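Protein p13 MTCP-1 (Homo sapiens, PDB 1A1X) binds the PH domains of the kinases AKT1 and AKT2 and enhances their phosphorylation and activation, as a proto-oncogene product implicated in T-cell malignancies. Local coordinates at residues Y26-V31 with V45-V50; H13-Q18 with P67-L72; W86-H91 with Q98-K103. All blocks are in the same frame, centred on the assembly; numbering follows the deposited sequence.

All three contacts belong to one closed, eight-stranded antiparallel barrel. Contact 2 joins the strands at the two ends of the sheet order, 13-16 and 69-73, and contact 1, in the hairpin of strands 29-36 and 41-46, is nested within the loop it closes. Contact 3, the hairpin of strands 85-94 and 97-104, follows along the chain. Centres lie about 11 Å apart for contacts 1 and 2, and about 14 Å from contact 3 to either of them. Strands 41-46 and 97-104 are neighbours, bonded through Val45 and Leu100, while Leu14 packs on Trp30 and Trp70 meets Trp86 edge-to-face. The two hairpins and the closing seam thus share a common core.

Contact 1 of 3, residues Y26-V31 with V45-V50; sequences YQRTWV and VQQIQV
Two side-chain hydrogen bonds join Thr29 to Gln47 and Ile48. Gln47 NE2 donates to Thr29 O at 2.8 Å in a nearly straight bond (174°) that lies in both the carbonyl plane and the amide plane, so the amide meets its acceptor edge-on, through an N-H in its own plane. Thr29 OG1 gives its proton to Ile48 O, also at 2.8 Å. Next along the strand, Val31 and Gln46 form an antiparallel hydrogen-bonded pair, with Val31 N to Gln46 O at 2.8 Å and Gln46 N to Val31 O at 3.0 Å.

The aliphatic part of Gln47 lies across the Trp30 indole. Its CB stands 3.5 Å from the centroid of the six-membered ring, almost on the normal, in a CH-pi contact, and its CG is 3.4 Å from Trp30 CE2. A bend at chi2 (-77°) then carries the amide off the indole to Thr29, with Gln47 CD passing over one face of the Arg28 guanidinium. Val31 CG2 meets Val50 CG1 at 3.7 Å, and on the buried side Trp30 CB rests on Val45 CG1.

Asp24, at the end of strand 21-24, holds both Arg28 NH2, in a salt bridge, and Trp30 NE1. On the other flank Gln46 NE2 reaches Glu99 of strand 97-104, and the Trp30 ring also packs on Gln98, so the hairpin of strands 29-36 and 41-46 is fastened to both neighbouring strands.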
loop_
_atom_site.group_PDB
_atom_site.type_symbol
_atom_site.label_atom_id
_atom_site.label_comp_id
_atom_site.label_asym_id
_atom_site.label_seq_id
_atom_site.Cartn_x
_atom_site.Cartn_y
_atom_site.Cartn_z
ATOM N N TYR A 26 8.061 -4.159 -22.020
ATOM C CA TYR A 26 7.909 -3.001 -22.904
ATOM C C TYR A 26 9.134 -2.097 -22.920
ATOM O O TYR A 26 9.094 -1.014 -23.510
ATOM C CB TYR A 26 6.710 -2.162 -22.483
ATOM C CG TYR A 26 5.415 -2.912 -22.479
ATOM C CD1 TYR A 26 5.055 -3.717 -23.555
ATOM C CD2 TYR A 26 4.543 -2.819 -21.400
ATOM C CE1 TYR A 26 3.855 -4.413 -23.558
ATOM C CE2 TYR A 26 3.336 -3.512 -21.392
ATOM C CZ TYR A 26 3.002 -4.306 -22.472
ATOM O OH TYR A 26 1.820 -5.003 -22.473
ATOM N N GLN A 27 10.205 -2.534 -22.258
ATOM C CA GLN A 27 11.455 -1.774 -22.157
ATOM C C GLN A 27 11.343 -0.561 -21.236
ATOM O O GLN A 27 12.220 0.300 -21.220
ATOM C CB GLN A 27 11.955 -1.333 -23.536
ATOM C CG GLN A 27 12.433 -2.465 -24.430
ATOM C CD GLN A 27 12.697 -1.991 -25.852
ATOM O OE1 GLN A 27 11.885 -2.222 -26.760
ATOM N NE2 GLN A 27 13.822 -1.298 -26.049
ATOM N N ARG A 28 10.257 -0.491 -20.475
ATOM C CA ARG A 28 10.063 0.601 -19.537
ATOM C C ARG A 28 10.861 0.307 -18.271
ATOM O O ARG A 28 10.987 -0.845 -17.853
ATOM C CB ARG A 28 8.586 0.745 -19.188
ATOM C CG ARG A 28 7.725 1.158 -20.353
ATOM C CD ARG A 28 6.299 1.272 -19.923
ATOM N NE ARG A 28 5.865 0.044 -19.275
ATOM C CZ ARG A 28 4.676 -0.125 -18.712
ATOM N NH1 ARG A 28 3.789 0.866 -18.716
ATOM N NH2 ARG A 28 4.374 -1.285 -18.141
ATOM N N THR A 29 11.420 1.349 -17.672
ATOM C CA THR A 29 12.202 1.169 -16.460
ATOM C C THR A 29 11.370 1.291 -15.183
ATOM O O THR A 29 10.393 2.043 -15.119
ATOM C CB THR A 29 13.395 2.141 -16.404
ATOM O OG1 THR A 29 12.931 3.478 -16.580
ATOM C CG2 THR A 29 14.400 1.813 -17.487
ATOM N N TRP A 30 11.744 0.494 -14.189
ATOM C CA TRP A 30 11.095 0.472 -12.887
ATOM C C TRP A 30 12.199 0.606 -11.859
ATOM O O TRP A 30 13.253 -0.007 -12.011
ATOM C CB TRP A 30 10.393 -0.857 -12.677
ATOM C CG TRP A 30 9.170 -1.040 -13.493
ATOM C CD1 TRP A 30 9.108 -1.323 -14.829
ATOM C CD2 TRP A 30 7.817 -0.991 -13.028
ATOM N NE1 TRP A 30 7.800 -1.457 -15.221
ATOM C CE2 TRP A 30 6.985 -1.259 -14.136
ATOM C CE3 TRP A 30 7.225 -0.748 -11.781
ATOM C CZ2 TRP A 30 5.589 -1.296 -14.036
ATOM C CZ3 TRP A 30 5.833 -0.788 -11.681
ATOM C CH2 TRP A 30 5.034 -1.060 -12.803
ATOM N N VAL A 31 11.994 1.451 -10.854
ATOM C CA VAL A 31 12.987 1.642 -9.798
ATOM C C VAL A 31 12.504 0.884 -8.564
ATOM O O VAL A 31 11.368 1.080 -8.107
ATOM C CB VAL A 31 13.171 3.145 -9.448
ATOM C CG1 VAL A 31 14.115 3.304 -8.267
ATOM C CG2 VAL A 31 13.714 3.912 -10.654
ATOM N N VAL A 45 8.249 -0.973 -5.895
ATOM C CA VAL A 45 8.729 -0.773 -7.256
ATOM C C VAL A 45 7.827 0.196 -8.007
ATOM O O VAL A 45 6.617 -0.022 -8.113
ATOM C CB VAL A 45 8.793 -2.135 -8.025
ATOM C CG1 VAL A 45 9.732 -2.031 -9.198
ATOM C CG2 VAL A 45 9.223 -3.278 -7.089
ATOM N N GLN A 46 8.432 1.264 -8.521
ATOM C CA GLN A 46 7.705 2.288 -9.256
ATOM C C GLN A 46 8.195 2.455 -10.690
ATOM O O GLN A 46 9.403 2.467 -10.957
ATOM C CB GLN A 46 7.796 3.632 -8.525
ATOM C CG GLN A 46 7.096 3.652 -7.182
ATOM C CD GLN A 46 7.123 5.021 -6.547
ATOM O OE1 GLN A 46 7.803 5.916 -7.030
ATOM N NE2 GLN A 46 6.381 5.192 -5.455
ATOM N N GLN A 47 7.240 2.617 -11.603
ATOM C CA GLN A 47 7.536 2.795 -13.017
ATOM C C GLN A 47 7.890 4.255 -13.267
ATOM O O GLN A 47 7.018 5.110 -13.433
ATOM C CB GLN A 47 6.337 2.363 -13.873
ATOM C CG GLN A 47 6.699 1.899 -15.281
ATOM C CD GLN A 47 7.011 3.047 -16.212
ATOM O OE1 GLN A 47 6.099 3.644 -16.785
ATOM N NE2 GLN A 47 8.293 3.371 -16.366
ATOM N N ILE A 48 9.186 4.526 -13.230
ATOM C CA ILE A 48 9.719 5.856 -13.453
ATOM C C ILE A 48 10.813 5.753 -14.507
ATOM O O ILE A 48 11.650 4.843 -14.464
ATOM C CB ILE A 48 10.309 6.442 -12.144
ATOM C CG1 ILE A 48 9.203 6.561 -11.082
ATOM C CG2 ILE A 48 10.972 7.809 -12.408
ATOM C CD1 ILE A 48 9.696 7.012 -9.705
ATOM N N GLN A 49 10.771 6.672 -15.468
ATOM C CA GLN A 49 11.749 6.750 -16.551
ATOM C C GLN A 49 13.091 7.258 -16.009
ATOM O O GLN A 49 13.192 8.380 -15.519
ATOM C CB GLN A 49 11.220 7.698 -17.626
ATOM C CG GLN A 49 12.085 7.830 -18.866
ATOM C CD GLN A 49 11.412 8.677 -19.937
ATOM O OE1 GLN A 49 10.344 8.317 -20.459
ATOM N NE2 GLN A 49 12.019 9.817 -20.256
ATOM N N VAL A 50 14.100 6.396 -16.015
ATOM C CA VAL A 50 15.421 6.779 -15.527
ATOM C C VAL A 50 16.445 6.462 -16.605
ATOM O O VAL A 50 16.165 5.685 -17.515
ATOM C CB VAL A 50 15.796 6.038 -14.213
ATOM C CG1 VAL A 50 14.891 6.484 -13.080
ATOM C CG2 VAL A 50 15.704 4.534 -14.395
#

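Contact 2 of 3, residues H13-Q18 with P67-L72; sequences HLWVHQ and PLMWQL
Barrel closure takes place here: strand 13-16 runs antiparallel to strand 69-72, their axes 4.7 Å apart at closest approach, joining the two ends of the sheet order. Leu14 and Trp70 are the hydrogen-bonded pair, with Leu14 N to Trp70 O at 2.9 Å and Trp70 N to Leu14 O at 3.0 Å. A third bond, Val16 N to Leu68 O at 3.0 Å, extends the seam beyond it. The same carbonyl is crowded by the valine side chain, Val16 CG1 lying 3.2 Å from Leu68 O.

On the outer face Trp15 and Met69 lie side by side and point the same way. Met69 CB touches Trp15 CE3 at 3.4 Å; its CG sits between the backbone N and the carbonyl carbon (chi1 64°), and bends farther along the chain keep CG and SD beside the indole. Met69 SD ends 4.3 Å from the centroid of the six-membered ring in an oblique Met-aromatic contact.

On the inner face Leu14 CD1 lies 4.1 Å from Trp70 CE3. Pro67 CG sits over the centre of the Trp70 ring, and Tyr22 of strand 21-24 meets that ring too. Strand 77-80 flanks the seam beside strand 69-73, while Leu61 of helix 58-61 packs on Val16 and Leu68.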
loop_
_atom_site.group_PDB
_atom_site.type_symbol
_atom_site.label_atom_id
_atom_site.label_comp_id
_atom_site.label_asym_id
_atom_site.label_seq_id
_atom_site.Cartn_x
_atom_site.Cartn_y
_atom_site.Cartn_z
ATOM N N HIS A 13 7.060 -9.500 -16.588
ATOM C CA HIS A 13 8.399 -9.720 -16.059
ATOM C C HIS A 13 9.223 -8.451 -15.883
ATOM O O HIS A 13 8.948 -7.402 -16.492
ATOM C CB HIS A 13 9.163 -10.767 -16.878
ATOM C CG HIS A 13 9.396 -10.388 -18.305
ATOM N ND1 HIS A 13 8.757 -11.018 -19.352
ATOM C CD2 HIS A 13 10.247 -9.493 -18.864
ATOM C CE1 HIS A 13 9.210 -10.532 -20.495
ATOM N NE2 HIS A 13 10.116 -9.607 -20.227
ATOM N N LEU A 14 10.202 -8.545 -14.988
ATOM C CA LEU A 14 11.103 -7.444 -14.691
ATOM C C LEU A 14 12.522 -7.995 -14.663
ATOM O O LEU A 14 12.827 -8.911 -13.895
ATOM C CB LEU A 14 10.745 -6.826 -13.342
ATOM C CG LEU A 14 9.399 -6.096 -13.332
ATOM C CD1 LEU A 14 8.850 -5.959 -11.922
ATOM C CD2 LEU A 14 9.575 -4.749 -13.986
ATOM N N TRP A 15 13.364 -7.484 -15.556
ATOM C CA TRP A 15 14.749 -7.919 -15.642
ATOM C C TRP A 15 15.629 -6.783 -15.150
ATOM O O TRP A 15 15.506 -5.657 -15.618
ATOM C CB TRP A 15 15.141 -8.252 -17.090
ATOM C CG TRP A 15 14.510 -9.478 -17.706
ATOM C CD1 TRP A 15 13.533 -9.501 -18.657
ATOM C CD2 TRP A 15 14.890 -10.844 -17.495
ATOM N NE1 TRP A 15 13.291 -10.792 -19.063
ATOM C CE2 TRP A 15 14.110 -11.635 -18.364
ATOM C CE3 TRP A 15 15.822 -11.477 -16.659
ATOM C CZ2 TRP A 15 14.232 -13.031 -18.425
ATOM C CZ3 TRP A 15 15.945 -12.873 -16.719
ATOM C CH2 TRP A 15 15.155 -13.628 -17.597
ATOM N N VAL A 16 16.533 -7.091 -14.225
ATOM C CA VAL A 16 17.451 -6.108 -13.669
ATOM C C VAL A 16 18.418 -5.580 -14.738
ATOM O O VAL A 16 18.766 -6.292 -15.697
ATOM C CB VAL A 16 18.261 -6.731 -12.489
ATOM C CG1 VAL A 16 19.261 -7.753 -13.000
ATOM C CG2 VAL A 16 18.946 -5.663 -11.681
ATOM N N HIS A 17 18.773 -4.307 -14.622
ATOM C CA HIS A 17 19.730 -3.700 -15.545
ATOM C C HIS A 17 20.928 -3.286 -14.710
ATOM O O HIS A 17 22.074 -3.666 -14.975
ATOM C CB HIS A 17 19.146 -2.476 -16.235
ATOM C CG HIS A 17 20.041 -1.921 -17.290
ATOM N ND1 HIS A 17 20.167 -2.503 -18.531
ATOM C CD2 HIS A 17 20.919 -0.895 -17.263
ATOM C CE1 HIS A 17 21.089 -1.861 -19.223
ATOM N NE2 HIS A 17 21.561 -0.881 -18.476
ATOM N N GLN A 18 20.621 -2.521 -13.675
ATOM C CA GLN A 18 21.586 -2.032 -12.721
ATOM C C GLN A 18 20.903 -2.285 -11.384
ATOM O O GLN A 18 19.679 -2.435 -11.336
ATOM C CB GLN A 18 21.790 -0.542 -12.940
ATOM C CG GLN A 18 22.915 0.053 -12.155
ATOM C CD GLN A 18 23.059 1.531 -12.419
ATOM O OE1 GLN A 18 22.230 2.333 -11.979
ATOM N NE2 GLN A 18 24.116 1.905 -13.143
ATOM N N PRO A 67 16.244 -9.547 -6.531
ATOM C CA PRO A 67 16.606 -10.556 -7.530
ATOM C C PRO A 67 16.996 -10.040 -8.905
ATOM O O PRO A 67 16.807 -8.864 -9.229
ATOM C CB PRO A 67 15.347 -11.415 -7.599
ATOM C CG PRO A 67 14.263 -10.393 -7.461
ATOM C CD PRO A 67 14.779 -9.466 -6.369
ATOM N N LEU A 68 17.558 -10.944 -9.704
ATOM C CA LEU A 68 17.965 -10.637 -11.072
ATOM C C LEU A 68 16.716 -10.500 -11.937
ATOM O O LEU A 68 16.712 -9.763 -12.922
ATOM C CB LEU A 68 18.835 -11.758 -11.649
ATOM C CG LEU A 68 20.193 -12.077 -11.031
ATOM C CD1 LEU A 68 20.811 -13.238 -11.790
ATOM C CD2 LEU A 68 21.106 -10.872 -11.089
ATOM N N MET A 69 15.658 -11.211 -11.566
ATOM C CA MET A 69 14.425 -11.159 -12.333
ATOM C C MET A 69 13.196 -11.603 -11.558
ATOM O O MET A 69 13.282 -12.416 -10.639
ATOM C CB MET A 69 14.544 -12.041 -13.570
ATOM C CG MET A 69 14.724 -13.509 -13.237
ATOM S SD MET A 69 13.655 -14.572 -14.210
ATOM C CE MET A 69 12.264 -14.715 -13.129
ATOM N N TRP A 70 12.051 -11.073 -11.978
ATOM C CA TRP A 70 10.753 -11.402 -11.404
ATOM C C TRP A 70 9.897 -11.796 -12.594
ATOM O O TRP A 70 9.936 -11.128 -13.622
ATOM C CB TRP A 70 10.121 -10.180 -10.733
ATOM C CG TRP A 70 10.477 -9.979 -9.300
ATOM C CD1 TRP A 70 10.227 -10.829 -8.267
ATOM C CD2 TRP A 70 11.029 -8.791 -8.719
ATOM N NE1 TRP A 70 10.574 -10.237 -7.076
ATOM C CE2 TRP A 70 11.067 -8.986 -7.324
ATOM C CE3 TRP A 70 11.488 -7.574 -9.246
ATOM C CZ2 TRP A 70 11.545 -8.006 -6.441
ATOM C CZ3 TRP A 70 11.965 -6.600 -8.371
ATOM C CH2 TRP A 70 11.988 -6.825 -6.978
ATOM N N GLN A 71 9.129 -12.868 -12.452
ATOM C CA GLN A 71 8.253 -13.351 -13.508
ATOM C C GLN A 71 6.861 -13.491 -12.906
ATOM O O GLN A 71 6.701 -14.125 -11.865
ATOM C CB GLN A 71 8.759 -14.709 -13.989
ATOM C CG GLN A 71 7.987 -15.327 -15.134
ATOM C CD GLN A 71 8.580 -16.666 -15.557
ATOM O OE1 GLN A 71 8.178 -17.724 -15.067
ATOM N NE2 GLN A 71 9.560 -16.622 -16.453
ATOM N N LEU A 72 5.858 -12.883 -13.539
ATOM C CA LEU A 72 4.488 -12.962 -13.037
ATOM C C LEU A 72 4.054 -14.424 -12.868
ATOM O O LEU A 72 4.182 -15.248 -13.779
ATOM C CB LEU A 72 3.537 -12.182 -13.947
ATOM C CG LEU A 72 2.136 -11.836 -13.437
ATOM C CD1 LEU A 72 2.192 -11.178 -12.057
ATOM C CD2 LEU A 72 1.456 -10.910 -14.450
#

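Contact 3 of 3, residues W86-H91 with Q98-K103; sequences WQIQHH and QELLLK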
loop_
_atom_site.group_PDB
_atom_site.type_symbol
_atom_site.label_atom_id
_atom_site.label_comp_id
_atom_site.label_asym_id
_atom_site.label_seq_id
_atom_site.Cartn_x
_atom_site.Cartn_y
_atom_site.Cartn_z
ATOM N N TRP A 86 7.039 -13.702 -4.337
ATOM C CA TRP A 86 6.838 -12.359 -3.814
ATOM C C TRP A 86 5.370 -12.021 -4.003
ATOM O O TRP A 86 4.874 -12.019 -5.123
ATOM C CB TRP A 86 7.690 -11.345 -4.576
ATOM C CG TRP A 86 9.161 -11.545 -4.419
ATOM C CD1 TRP A 86 9.904 -12.581 -4.916
ATOM C CD2 TRP A 86 10.082 -10.678 -3.744
ATOM N NE1 TRP A 86 11.226 -12.410 -4.594
ATOM C CE2 TRP A 86 11.368 -11.252 -3.876
ATOM C CE3 TRP A 86 9.949 -9.469 -3.045
ATOM C CZ2 TRP A 86 12.518 -10.661 -3.333
ATOM C CZ3 TRP A 86 11.091 -8.878 -2.509
ATOM C CH2 TRP A 86 12.358 -9.476 -2.655
ATOM N N GLN A 87 4.675 -11.762 -2.905
ATOM C CA GLN A 87 3.256 -11.436 -2.947
ATOM C C GLN A 87 3.028 -9.993 -3.373
ATOM O O GLN A 87 3.692 -9.094 -2.872
ATOM C CB GLN A 87 2.646 -11.637 -1.550
ATOM C CG GLN A 87 1.149 -11.375 -1.469
ATOM C CD GLN A 87 0.338 -12.395 -2.252
ATOM O OE1 GLN A 87 0.427 -13.600 -1.997
ATOM N NE2 GLN A 87 -0.458 -11.921 -3.209
ATOM N N ILE A 88 2.123 -9.763 -4.319
ATOM C CA ILE A 88 1.818 -8.391 -4.713
ATOM C C ILE A 88 0.810 -7.922 -3.664
ATOM O O ILE A 88 -0.321 -8.401 -3.637
ATOM C CB ILE A 88 1.170 -8.303 -6.115
ATOM C CG1 ILE A 88 2.161 -8.728 -7.204
ATOM C CG2 ILE A 88 0.701 -6.873 -6.394
ATOM C CD1 ILE A 88 1.521 -8.872 -8.590
ATOM N N GLN A 89 1.244 -7.063 -2.745
ATOM C CA GLN A 89 0.352 -6.562 -1.697
ATOM C C GLN A 89 -0.534 -5.437 -2.207
ATOM O O GLN A 89 -1.659 -5.254 -1.737
ATOM C CB GLN A 89 1.138 -6.162 -0.461
ATOM C CG GLN A 89 1.939 -7.321 0.082
ATOM C CD GLN A 89 2.348 -7.098 1.508
ATOM O OE1 GLN A 89 3.289 -6.369 1.784
ATOM N NE2 GLN A 89 1.631 -7.722 2.430
ATOM N N HIS A 90 0.001 -4.653 -3.137
ATOM C CA HIS A 90 -0.790 -3.617 -3.790
ATOM C C HIS A 90 -0.173 -3.158 -5.108
ATOM O O HIS A 90 1.037 -3.266 -5.321
ATOM C CB HIS A 90 -1.212 -2.469 -2.845
ATOM C CG HIS A 90 -0.179 -1.408 -2.629
ATOM N ND1 HIS A 90 0.594 -0.891 -3.646
ATOM C CD2 HIS A 90 0.155 -0.716 -1.517
ATOM C CE1 HIS A 90 1.359 0.072 -3.169
ATOM N NE2 HIS A 90 1.113 0.197 -1.879
ATOM N N HIS A 91 -1.048 -2.764 -6.023
ATOM C CA HIS A 91 -0.670 -2.292 -7.345
ATOM C C HIS A 91 -1.580 -1.106 -7.607
ATOM O O HIS A 91 -2.749 -1.263 -7.951
ATOM C CB HIS A 91 -0.916 -3.389 -8.384
ATOM C CG HIS A 91 -0.577 -2.991 -9.790
ATOM N ND1 HIS A 91 -1.082 -3.652 -10.888
ATOM C CD2 HIS A 91 0.238 -2.024 -10.274
ATOM C CE1 HIS A 91 -0.591 -3.110 -11.989
ATOM N NE2 HIS A 91 0.213 -2.122 -11.644
ATOM N N GLN A 98 2.835 4.547 -11.339
ATOM C CA GLN A 98 2.393 3.176 -11.093
ATOM C C GLN A 98 3.332 2.549 -10.055
ATOM O O GLN A 98 4.563 2.636 -10.175
ATOM C CB GLN A 98 2.409 2.367 -12.388
ATOM C CG GLN A 98 1.705 1.033 -12.288
ATOM C CD GLN A 98 1.641 0.310 -13.618
ATOM O OE1 GLN A 98 1.392 -0.895 -13.671
ATOM N NE2 GLN A 98 1.866 1.046 -14.704
ATOM N N GLU A 99 2.747 1.908 -9.047
ATOM C CA GLU A 99 3.537 1.315 -7.981
ATOM C C GLU A 99 3.152 -0.108 -7.584
ATOM O O GLU A 99 1.976 -0.424 -7.424
ATOM C CB GLU A 99 3.479 2.220 -6.743
ATOM C CG GLU A 99 4.115 1.608 -5.511
ATOM C CD GLU A 99 3.990 2.486 -4.293
ATOM O OE1 GLU A 99 4.689 3.513 -4.218
ATOM O OE2 GLU A 99 3.209 2.142 -3.396
ATOM N N LEU A 100 4.163 -0.960 -7.430
ATOM C CA LEU A 100 3.955 -2.337 -6.994
ATOM C C LEU A 100 4.561 -2.435 -5.617
ATOM O O LEU A 100 5.611 -1.844 -5.367
ATOM C CB LEU A 100 4.686 -3.328 -7.899
ATOM C CG LEU A 100 4.121 -3.687 -9.272
ATOM C CD1 LEU A 100 5.155 -4.498 -10.037
ATOM C CD2 LEU A 100 2.831 -4.467 -9.117
ATOM N N LEU A 101 3.850 -3.088 -4.701
ATOM C CA LEU A 101 4.368 -3.312 -3.359
ATOM C C LEU A 101 4.459 -4.828 -3.225
ATOM O O LEU A 101 3.436 -5.522 -3.142
ATOM C CB LEU A 101 3.467 -2.721 -2.267
ATOM C CG LEU A 101 4.109 -2.900 -0.881
ATOM C CD1 LEU A 101 5.396 -2.092 -0.802
ATOM C CD2 LEU A 101 3.139 -2.507 0.231
ATOM N N LEU A 102 5.695 -5.327 -3.253
ATOM C CA LEU A 102 5.995 -6.758 -3.179
ATOM C C LEU A 102 6.506 -7.210 -1.821
ATOM O O LEU A 102 7.312 -6.532 -1.194
ATOM C CB LEU A 102 7.050 -7.119 -4.230
ATOM C CG LEU A 102 6.756 -6.740 -5.677
ATOM C CD1 LEU A 102 7.924 -7.141 -6.583
ATOM C CD2 LEU A 102 5.472 -7.419 -6.111
ATOM N N LYS A 103 6.087 -8.398 -1.409
ATOM C CA LYS A 103 6.513 -8.944 -0.137
ATOM C C LYS A 103 7.112 -10.325 -0.346
ATOM O O LYS A 103 6.446 -11.222 -0.862
ATOM C CB LYS A 103 5.323 -9.035 0.827
ATOM C CG LYS A 103 5.698 -9.504 2.236
ATOM C CD LYS A 103 4.486 -9.581 3.133
ATOM C CE LYS A 103 4.885 -10.040 4.509
ATOM N NZ LYS A 103 3.748 -10.005 5.457
#
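Gln87 and Lys103 open the backbone pairing of this hairpin, with Gln87 N to Lys103 O at 2.8 Å and Lys103 N to Gln87 O at 2.9 Å. The register then slips by one residue: Leu101 O accepts from Gln89 N at 2.7 Å, whereas Leu101 N donates to His90 O at 2.9 Å. Gln89 and His90 thus both face Leu101.

Among the side chains, His91 NE2 donates to Gln98 OE1 over 2.6 Å. The bond is fairly straight (163°) and the acceptor lies in the imidazole plane, which helps to fix the rotation of the ring. Placing CG anti to the backbone N (chi1 179°) turns the His91 imidazole toward the partner strand, where it meets the extended side chain of Gln98 diagonally.

CH-pi contacts cover both imidazoles. Leu101 CB stands over the middle of the His90 ring, 3.6 Å from its centroid, while Leu100 CD2 lies over a face of the His91 ring, 4.0 Å from its centroid and farther from the normal. Apolar packing continues on the face of Ile88 and Leu102, which run side by side with Ile88 CG1 and Leu102 CD2 3.7 Å apart. Leu102 CB also touches the Trp86 ring, whose NE1 hydrogen-bonds to Asp80.

Polar ends reach the second subunit. Lys103 NZ forms a salt bridge with Glu5 of that subunit and hydrogen-bonds to its Gly4 O, Gln89 NE2 hydrogen-bonds to the same Glu5 while Gln89 OE1 accepts from Arg42 NE of its own chain, and the His90 rings of the two copies meet with parallel planes. The arrangement is an antiparallel beta hairpin interrupted by a classic beta bulge, set in the wall of the TCL1-family barrel.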